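Local atomic coordinates of ribosomal protein uL16 3-hydroxylase (Escherichia coli, PDB entry 4CCL), a protein that catalyses the iron- and 2-oxoglutarate-dependent hydroxylation of an arginine of ribosomal protein uL16, acting as a growth-regulating oxygenase. Residues Gly123-Ile134 with Asp177-Glu188. Sequence-based numbering, arbitrary orientation.
Sequences GPHLDQYDVFII and DILYIPPGFPHE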
ATOM      1  N   GLY B 123      14.672 -26.922 -17.703  1.00 64.27           N
ATOM      2  CA  GLY B 123      14.905 -26.125 -18.900  1.00 55.86           C
ATOM      3  C   GLY B 123      15.781 -24.912 -18.624  1.00 66.31           C
ATOM      4  O   GLY B 123      16.177 -24.691 -17.479  1.00 61.13           O
ATOM      5  N   PRO B 124      16.094 -24.116 -19.665  1.00 66.25           N
ATOM      6  CA  PRO B 124      16.875 -22.898 -19.417  1.00 63.78           C
ATOM      7  C   PRO B 124      16.025 -21.833 -18.739  1.00 67.76           C
ATOM      8  O   PRO B 124      14.866 -21.672 -19.111  1.00 72.71           O
ATOM      9  CB  PRO B 124      17.271 -22.427 -20.826  1.00 62.64           C
ATOM     10  CG  PRO B 124      16.646 -23.400 -21.799  1.00 65.30           C
ATOM     11  CD  PRO B 124      15.611 -24.183 -21.052  1.00 64.08           C
ATOM     12  N   HIS B 125      16.585 -21.110 -17.772  1.00 61.05           N
ATOM     13  CA  HIS B 125      15.814 -20.085 -17.068  1.00 68.73           C
ATOM     14  C   HIS B 125      16.652 -19.011 -16.375  1.00 71.11           C
ATOM     15  O   HIS B 125      17.847 -19.190 -16.136  1.00 66.68           O
ATOM     16  CB  HIS B 125      14.841 -20.725 -16.073  1.00 72.30           C
ATOM     17  CG  HIS B 125      15.511 -21.496 -14.979  1.00 71.77           C
ATOM     18  ND1 HIS B 125      15.426 -21.132 -13.654  1.00 70.03           N
ATOM     19  CD2 HIS B 125      16.282 -22.610 -15.017  1.00 72.71           C
ATOM     20  CE1 HIS B 125      16.113 -21.989 -12.919  1.00 72.62           C
ATOM     21  NE2 HIS B 125      16.641 -22.894 -13.720  1.00 74.74           N
ATOM     22  N   LEU B 126      15.997 -17.900 -16.050  1.00 72.90           N
ATOM     23  CA  LEU B 126      16.606 -16.810 -15.299  1.00 70.03           C
ATOM     24  C   LEU B 126      16.032 -16.764 -13.886  1.00 76.23           C
ATOM     25  O   LEU B 126      14.871 -17.110 -13.669  1.00 80.56           O
ATOM     26  CB  LEU B 126      16.343 -15.473 -15.999  1.00 76.96           C
ATOM     27  CG  LEU B 126      17.338 -15.056 -17.081  1.00 78.35           C
ATOM     28  CD1 LEU B 126      16.949 -13.725 -17.691  1.00 81.00           C
ATOM     29  CD2 LEU B 126      18.721 -14.975 -16.486  1.00 77.26           C
ATOM     30  N   ASP B 127      16.853 -16.347 -12.929  1.00 80.87           N
ATOM     31  CA  ASP B 127      16.385 -16.096 -11.571  1.00 80.77           C
ATOM     32  C   ASP B 127      16.666 -14.644 -11.219  1.00 74.60           C
ATOM     33  O   ASP B 127      17.537 -14.016 -11.819  1.00 73.56           O
ATOM     34  CB  ASP B 127      17.087 -17.013 -10.564  1.00 83.55           C
ATOM     35  CG  ASP B 127      16.574 -18.439 -10.613  1.00 89.86           C
ATOM     36  OD1 ASP B 127      15.537 -18.679 -11.265  1.00 85.20           O
ATOM     37  OD2 ASP B 127      17.206 -19.317  -9.986  1.00 97.12           O
ATOM     38  N   GLN B 128      15.919 -14.100 -10.266  1.00 70.88           N
ATOM     39  CA  GLN B 128      16.217 -12.767  -9.750  1.00 67.08           C
ATOM     40  C   GLN B 128      17.075 -12.836  -8.494  1.00 58.67           C
ATOM     41  O   GLN B 128      17.365 -11.814  -7.870  1.00 63.73           O
ATOM     42  CB  GLN B 128      14.945 -11.953  -9.499  1.00 80.87           C
ATOM     43  CG  GLN B 128      14.313 -11.385 -10.761  1.00 87.52           C
ATOM     44  CD  GLN B 128      15.304 -10.620 -11.626  1.00 98.92           C
ATOM     45  OE1 GLN B 128      15.304 -10.755 -12.849  1.00103.40           O
ATOM     46  NE2 GLN B 128      16.149  -9.808 -10.994  1.00102.04           N
ATOM     47  N   TYR B 129      17.477 -14.046  -8.121  1.00 54.79           N
ATOM     48  CA  TYR B 129      18.210 -14.241  -6.878  1.00 49.85           C
ATOM     49  C   TYR B 129      19.475 -15.079  -7.042  1.00 51.30           C
ATOM     50  O   TYR B 129      19.614 -15.842  -8.001  1.00 56.34           O
ATOM     51  CB  TYR B 129      17.298 -14.891  -5.841  1.00 48.69           C
ATOM     52  CG  TYR B 129      15.938 -14.239  -5.738  1.00 57.59           C
ATOM     53  CD1 TYR B 129      15.756 -13.089  -4.981  1.00 50.21           C
ATOM     54  CD2 TYR B 129      14.839 -14.770  -6.404  1.00 62.91           C
ATOM     55  CE1 TYR B 129      14.513 -12.489  -4.888  1.00 54.14           C
ATOM     56  CE2 TYR B 129      13.598 -14.178  -6.317  1.00 63.04           C
ATOM     57  CZ  TYR B 129      13.439 -13.038  -5.559  1.00 61.53           C
ATOM     58  OH  TYR B 129      12.200 -12.450  -5.472  1.00 63.18           O
ATOM     59  N   ASP B 130      20.392 -14.925  -6.091  1.00 48.21           N
ATOM     60  CA  ASP B 130      21.596 -15.739  -6.037  1.00 48.21           C
ATOM     61  C   ASP B 130      21.214 -17.158  -5.646  1.00 50.62           C
ATOM     62  O   ASP B 130      20.223 -17.371  -4.947  1.00 55.08           O
ATOM     63  CB  ASP B 130      22.570 -15.176  -5.004  1.00 42.59           C
ATOM     64  CG  ASP B 130      22.869 -13.707  -5.224  1.00 49.52           C
ATOM     65  OD1 ASP B 130      22.072 -12.861  -4.763  1.00 53.90           O
ATOM     66  OD2 ASP B 130      23.899 -13.399  -5.862  1.00 47.03           O
ATOM     67  N   VAL B 131      21.994 -18.130  -6.101  1.00 43.98           N
ATOM     68  CA  VAL B 131      21.748 -19.517  -5.734  1.00 38.14           C
ATOM     69  C   VAL B 131      23.047 -20.320  -5.690  1.00 37.13           C
ATOM     70  O   VAL B 131      23.967 -20.072  -6.474  1.00 50.18           O
ATOM     71  CB  VAL B 131      20.723 -20.186  -6.692  1.00 47.39           C
ATOM     72  CG1 VAL B 131      21.298 -20.341  -8.093  1.00 45.50           C
ATOM     73  CG2 VAL B 131      20.256 -21.532  -6.141  1.00 46.09           C
ATOM     74  N   PHE B 132      23.132 -21.257  -4.750  1.00 40.15           N
ATOM     75  CA  PHE B 132      24.213 -22.233  -4.753  1.00 40.02           C
ATOM     76  C   PHE B 132      23.614 -23.587  -5.099  1.00 45.41           C
ATOM     77  O   PHE B 132      22.734 -24.075  -4.394  1.00 47.35           O
ATOM     78  CB  PHE B 132      24.898 -22.304  -3.387  1.00 40.68           C
ATOM     79  CG  PHE B 132      25.753 -21.111  -3.070  1.00 41.01           C
ATOM     80  CD1 PHE B 132      25.203 -19.987  -2.477  1.00 48.20           C
ATOM     81  CD2 PHE B 132      27.111 -21.119  -3.349  1.00 36.91           C
ATOM     82  CE1 PHE B 132      25.987 -18.890  -2.178  1.00 44.94           C
ATOM     83  CE2 PHE B 132      27.901 -20.024  -3.052  1.00 39.21           C
ATOM     84  CZ  PHE B 132      27.337 -18.909  -2.465  1.00 37.02           C
ATOM     85  N   ILE B 133      24.073 -24.199  -6.185  1.00 41.86           N
ATOM     86  CA  ILE B 133      23.524 -25.489  -6.579  1.00 46.48           C
ATOM     87  C   ILE B 133      24.508 -26.616  -6.281  1.00 50.96           C
ATOM     88  O   ILE B 133      25.551 -26.738  -6.920  1.00 49.85           O
ATOM     89  CB  ILE B 133      23.117 -25.511  -8.061  1.00 47.33           C
ATOM     90  CG1 ILE B 133      22.144 -24.365  -8.354  1.00 39.63           C
ATOM     91  CG2 ILE B 133      22.497 -26.850  -8.415  1.00 48.61           C
ATOM     92  CD1 ILE B 133      21.821 -24.183  -9.827  1.00 40.42           C
ATOM     93  N   ILE B 134      24.150 -27.438  -5.302  1.00 46.35           N
ATOM     94  CA  ILE B 134      25.010 -28.500  -4.803  1.00 43.51           C
ATOM     95  C   ILE B 134      24.674 -29.829  -5.462  1.00 50.55           C
ATOM     96  O   ILE B 134      23.536 -30.295  -5.397  1.00 52.20           O
ATOM     97  CB  ILE B 134      24.844 -28.665  -3.278  1.00 39.52           C
ATOM     98  CG1 ILE B 134      25.060 -27.328  -2.567  1.00 38.50           C
ATOM     99  CG2 ILE B 134      25.798 -29.722  -2.743  1.00 42.90           C
ATOM    100  CD1 ILE B 134      24.540 -27.302  -1.142  1.00 41.49           C
ATOM    101  N   ASP B 177      30.262 -30.964  -5.679  1.00 40.36           N
ATOM    102  CA  ASP B 177      30.477 -29.744  -6.448  1.00 39.53           C
ATOM    103  C   ASP B 177      29.350 -28.741  -6.227  1.00 45.12           C
ATOM    104  O   ASP B 177      28.198 -29.116  -5.992  1.00 40.89           O
ATOM    105  CB  ASP B 177      30.610 -30.055  -7.939  1.00 46.58           C
ATOM    106  CG  ASP B 177      31.795 -30.948  -8.247  1.00 57.59           C
ATOM    107  OD1 ASP B 177      32.781 -30.930  -7.478  1.00 61.09           O
ATOM    108  OD2 ASP B 177      31.740 -31.667  -9.264  1.00 61.22           O
ATOM    109  N   ILE B 178      29.694 -27.460  -6.300  1.00 47.36           N
ATOM    110  CA  ILE B 178      28.722 -26.388  -6.134  1.00 42.19           C
ATOM    111  C   ILE B 178      28.824 -25.403  -7.286  1.00 42.46           C
ATOM    112  O   ILE B 178      29.923 -25.019  -7.689  1.00 47.31           O
ATOM    113  CB  ILE B 178      28.950 -25.621  -4.824  1.00 46.17           C
ATOM    114  CG1 ILE B 178      29.082 -26.595  -3.655  1.00 48.81           C
ATOM    115  CG2 ILE B 178      27.815 -24.638  -4.573  1.00 42.51           C
ATOM    116  CD1 ILE B 178      29.508 -25.939  -2.379  1.00 52.02           C
ATOM    117  N   LEU B 179      27.676 -25.005  -7.820  1.00 40.88           N
ATOM    118  CA  LEU B 179      27.625 -23.974  -8.841  1.00 42.47           C
ATOM    119  C   LEU B 179      26.955 -22.722  -8.279  1.00 44.88           C
ATOM    120  O   LEU B 179      25.749 -22.716  -8.034  1.00 47.67           O
ATOM    121  CB  LEU B 179      26.856 -24.486 -10.060  1.00 34.62           C
ATOM    122  CG  LEU B 179      26.532 -23.491 -11.174  1.00 41.64           C
ATOM    123  CD1 LEU B 179      27.803 -22.918 -11.774  1.00 39.16           C
ATOM    124  CD2 LEU B 179      25.683 -24.153 -12.248  1.00 35.66           C
ATOM    125  N   TYR B 180      27.737 -21.664  -8.078  1.00 40.14           N
ATOM    126  CA  TYR B 180      27.182 -20.391  -7.638  1.00 42.86           C
ATOM    127  C   TYR B 180      26.784 -19.537  -8.831  1.00 46.11           C
ATOM    128  O   TYR B 180      27.617 -19.235  -9.686  1.00 52.57           O
ATOM    129  CB  TYR B 180      28.161 -19.597  -6.770  1.00 41.47           C
ATOM    130  CG  TYR B 180      27.706 -18.162  -6.607  1.00 47.94           C
ATOM    131  CD1 TYR B 180      26.611 -17.854  -5.811  1.00 43.54           C
ATOM    132  CD2 TYR B 180      28.340 -17.122  -7.279  1.00 46.84           C
ATOM    133  CE1 TYR B 180      26.171 -16.553  -5.672  1.00 43.25           C
ATOM    134  CE2 TYR B 180      27.905 -15.818  -7.144  1.00 47.89           C
ATOM    135  CZ  TYR B 180      26.820 -15.541  -6.339  1.00 44.05           C
ATOM    136  OH  TYR B 180      26.379 -14.249  -6.196  1.00 46.41           O
ATOM    137  N   ILE B 181      25.504 -19.186  -8.891  1.00 42.66           N
ATOM    138  CA  ILE B 181      24.967 -18.297  -9.916  1.00 43.61           C
ATOM    139  C   ILE B 181      24.380 -17.001  -9.344  1.00 47.93           C
ATOM    140  O   ILE B 181      23.433 -17.050  -8.559  1.00 45.52           O
ATOM    141  CB  ILE B 181      23.895 -19.003 -10.762  1.00 42.52           C
ATOM    142  CG1 ILE B 181      24.376 -20.404 -11.163  1.00 47.66           C
ATOM    143  CG2 ILE B 181      23.560 -18.165 -11.984  1.00 37.89           C
ATOM    144  CD1 ILE B 181      23.330 -21.242 -11.864  1.00 46.43           C
ATOM    145  N   PRO B 182      24.944 -15.841  -9.721  1.00 48.94           N
ATOM    146  CA  PRO B 182      24.327 -14.557  -9.368  1.00 51.58           C
ATOM    147  C   PRO B 182      23.063 -14.346 -10.194  1.00 48.72           C
ATOM    148  O   PRO B 182      22.915 -14.989 -11.232  1.00 52.44           O
ATOM    149  CB  PRO B 182      25.388 -13.525  -9.779  1.00 50.65           C
ATOM    150  CG  PRO B 182      26.633 -14.308 -10.075  1.00 53.13           C
ATOM    151  CD  PRO B 182      26.174 -15.658 -10.504  1.00 48.25           C
ATOM    152  N   PRO B 183      22.163 -13.454  -9.750  1.00 49.92           N
ATOM    153  CA  PRO B 183      20.939 -13.189 -10.514  1.00 48.97           C
ATOM    154  C   PRO B 183      21.221 -12.560 -11.874  1.00 49.07           C
ATOM    155  O   PRO B 183      22.127 -11.739 -11.997  1.00 52.99           O
ATOM    156  CB  PRO B 183      20.182 -12.195  -9.627  1.00 37.71           C
ATOM    157  CG  PRO B 183      21.225 -11.578  -8.765  1.00 39.37           C
ATOM    158  CD  PRO B 183      22.208 -12.675  -8.503  1.00 48.82           C
ATOM    159  N   GLY B 184      20.448 -12.946 -12.884  1.00 43.41           N
ATOM    160  CA  GLY B 184      20.592 -12.372 -14.208  1.00 46.36           C
ATOM    161  C   GLY B 184      21.318 -13.265 -15.197  1.00 54.43           C
ATOM    162  O   GLY B 184      21.345 -12.979 -16.396  1.00 57.11           O
ATOM    163  N   PHE B 185      21.910 -14.347 -14.702  1.00 53.41           N
ATOM    164  CA  PHE B 185      22.637 -15.274 -15.563  1.00 50.22           C
ATOM    165  C   PHE B 185      21.766 -16.462 -15.943  1.00 51.37           C
ATOM    166  O   PHE B 185      21.359 -17.237 -15.080  1.00 52.58           O
ATOM    167  CB  PHE B 185      23.918 -15.761 -14.878  1.00 47.01           C
ATOM    168  CG  PHE B 185      24.978 -14.705 -14.755  1.00 48.96           C
ATOM    169  CD1 PHE B 185      24.926 -13.772 -13.734  1.00 44.57           C
ATOM    170  CD2 PHE B 185      26.025 -14.643 -15.662  1.00 50.45           C
ATOM    171  CE1 PHE B 185      25.897 -12.798 -13.616  1.00 42.13           C
ATOM    172  CE2 PHE B 185      27.002 -13.669 -15.549  1.00 47.69           C
ATOM    173  CZ  PHE B 185      26.937 -12.745 -14.524  1.00 43.28           C
ATOM    174  N   PRO B 186      21.475 -16.609 -17.243  1.00 46.67           N
ATOM    175  CA  PRO B 186      20.665 -17.741 -17.696  1.00 48.18           C
ATOM    176  C   PRO B 186      21.397 -19.049 -17.460  1.00 51.22           C
ATOM    177  O   PRO B 186      22.596 -19.149 -17.727  1.00 53.04           O
ATOM    178  CB  PRO B 186      20.503 -17.482 -19.196  1.00 48.35           C
ATOM    179  CG  PRO B 186      21.666 -16.635 -19.557  1.00 50.42           C
ATOM    180  CD  PRO B 186      21.921 -15.764 -18.362  1.00 47.59           C
ATOM    181  N   HIS B 187      20.680 -20.039 -16.949  1.00 53.81           N
ATOM    182  CA  HIS B 187      21.282 -21.329 -16.672  1.00 55.76           C
ATOM    183  C   HIS B 187      20.311 -22.464 -16.944  1.00 50.58           C
ATOM    184  O   HIS B 187      19.093 -22.293 -16.882  1.00 52.55           O
ATOM    185  CB  HIS B 187      21.781 -21.391 -15.228  1.00 57.15           C
ATOM    186  CG  HIS B 187      20.741 -21.029 -14.217  1.00 55.45           C
ATOM    187  ND1 HIS B 187      20.509 -19.732 -13.821  1.00 56.22           N
ATOM    188  CD2 HIS B 187      19.871 -21.799 -13.519  1.00 55.25           C
ATOM    189  CE1 HIS B 187      19.539 -19.712 -12.923  1.00 59.65           C
ATOM    190  NE2 HIS B 187      19.135 -20.956 -12.723  1.00 60.32           N
ATOM    191  N   GLU B 188      20.867 -23.624 -17.262  1.00 51.18           N
ATOM    192  CA  GLU B 188      20.077 -24.810 -17.517  1.00 57.16           C
ATOM    193  C   GLU B 188      20.903 -25.993 -17.070  1.00 57.24           C
ATOM    194  O   GLU B 188      22.118 -25.984 -17.210  1.00 60.13           O
ATOM    195  CB  GLU B 188      19.783 -24.936 -19.010  1.00 68.10           C
ATOM    196  CG  GLU B 188      19.052 -26.209 -19.392  1.00 74.23           C
ATOM    197  CD  GLU B 188      18.800 -26.317 -20.880  1.00 78.50           C
ATOM    198  OE1 GLU B 188      19.559 -25.703 -21.660  1.00 76.84           O
ATOM    199  OE2 GLU B 188      17.839 -27.012 -21.268  1.00 81.72           O
TER
HETATM  200  O   HOH W   1      20.158 -16.442 -13.006  1.00 44.59           O
HETATM  201  O   HOH W   2      17.761 -21.993 -10.347  1.00 63.43           O
HETATM  202  O   HOH W   3      20.691 -17.059 -10.306  1.00 60.73           O
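The hydroxyl of Y180 donates to D130 OD2, with OH and OD2 2.6 Å apart, reaching the carboxylate oxygen on its anti side. The planes of carboxylate and phenol ring are nearly parallel, 9° apart, and P183 CD packs against the same oxygen. Both polar groups have further partners: Y180 OH accepts from the backbone N of Q18, while D130 OD1 takes a salt bridge from R107. With CG of Y180 opposite its backbone N (chi1 166°), the ring runs alongside D130 and passes F132; Y180 CD1 sits over the face of the F132 ring, 3.6 Å from F132 CZ, and I178 CG2 meets the F132 edge. A phenylalanine here would probably leave D130 OD2 without its hydroxyl donor and Q18 N without an acceptor. Strands 131-134 and 178-181 run antiparallel, V131 exchanging two backbone hydrogen bonds with I181, and I133 two with L179. I133 CD1 touches I181 CD1 on the face away from F132 and Y180. Beyond the P182-F185 type II turn, which G184 N ties to D127 O, the chains pair again at H125 and H187 through reciprocal backbone bonds. H187 turns its edge to the face of H125, ring centroids 4.2 Å apart, and covers the carbonyl O of H125 with one face; I181 CD1 lies over the other. H187 ND1 fixes the ring's rotation by donating to F185 O at 2.9 Å, nearly in the ring plane, leaving NE2 facing H125 and the water beside D127. This water lies 2.8 Å from D127 OD2, to which it donates, and 2.9 Å from H187 NE2. H125, D127 and H187 form the HxD...H iron-binding facial triad of a 2-oxoglutarate oxygenase, carried by the double-stranded beta-helix of the JmjC domain.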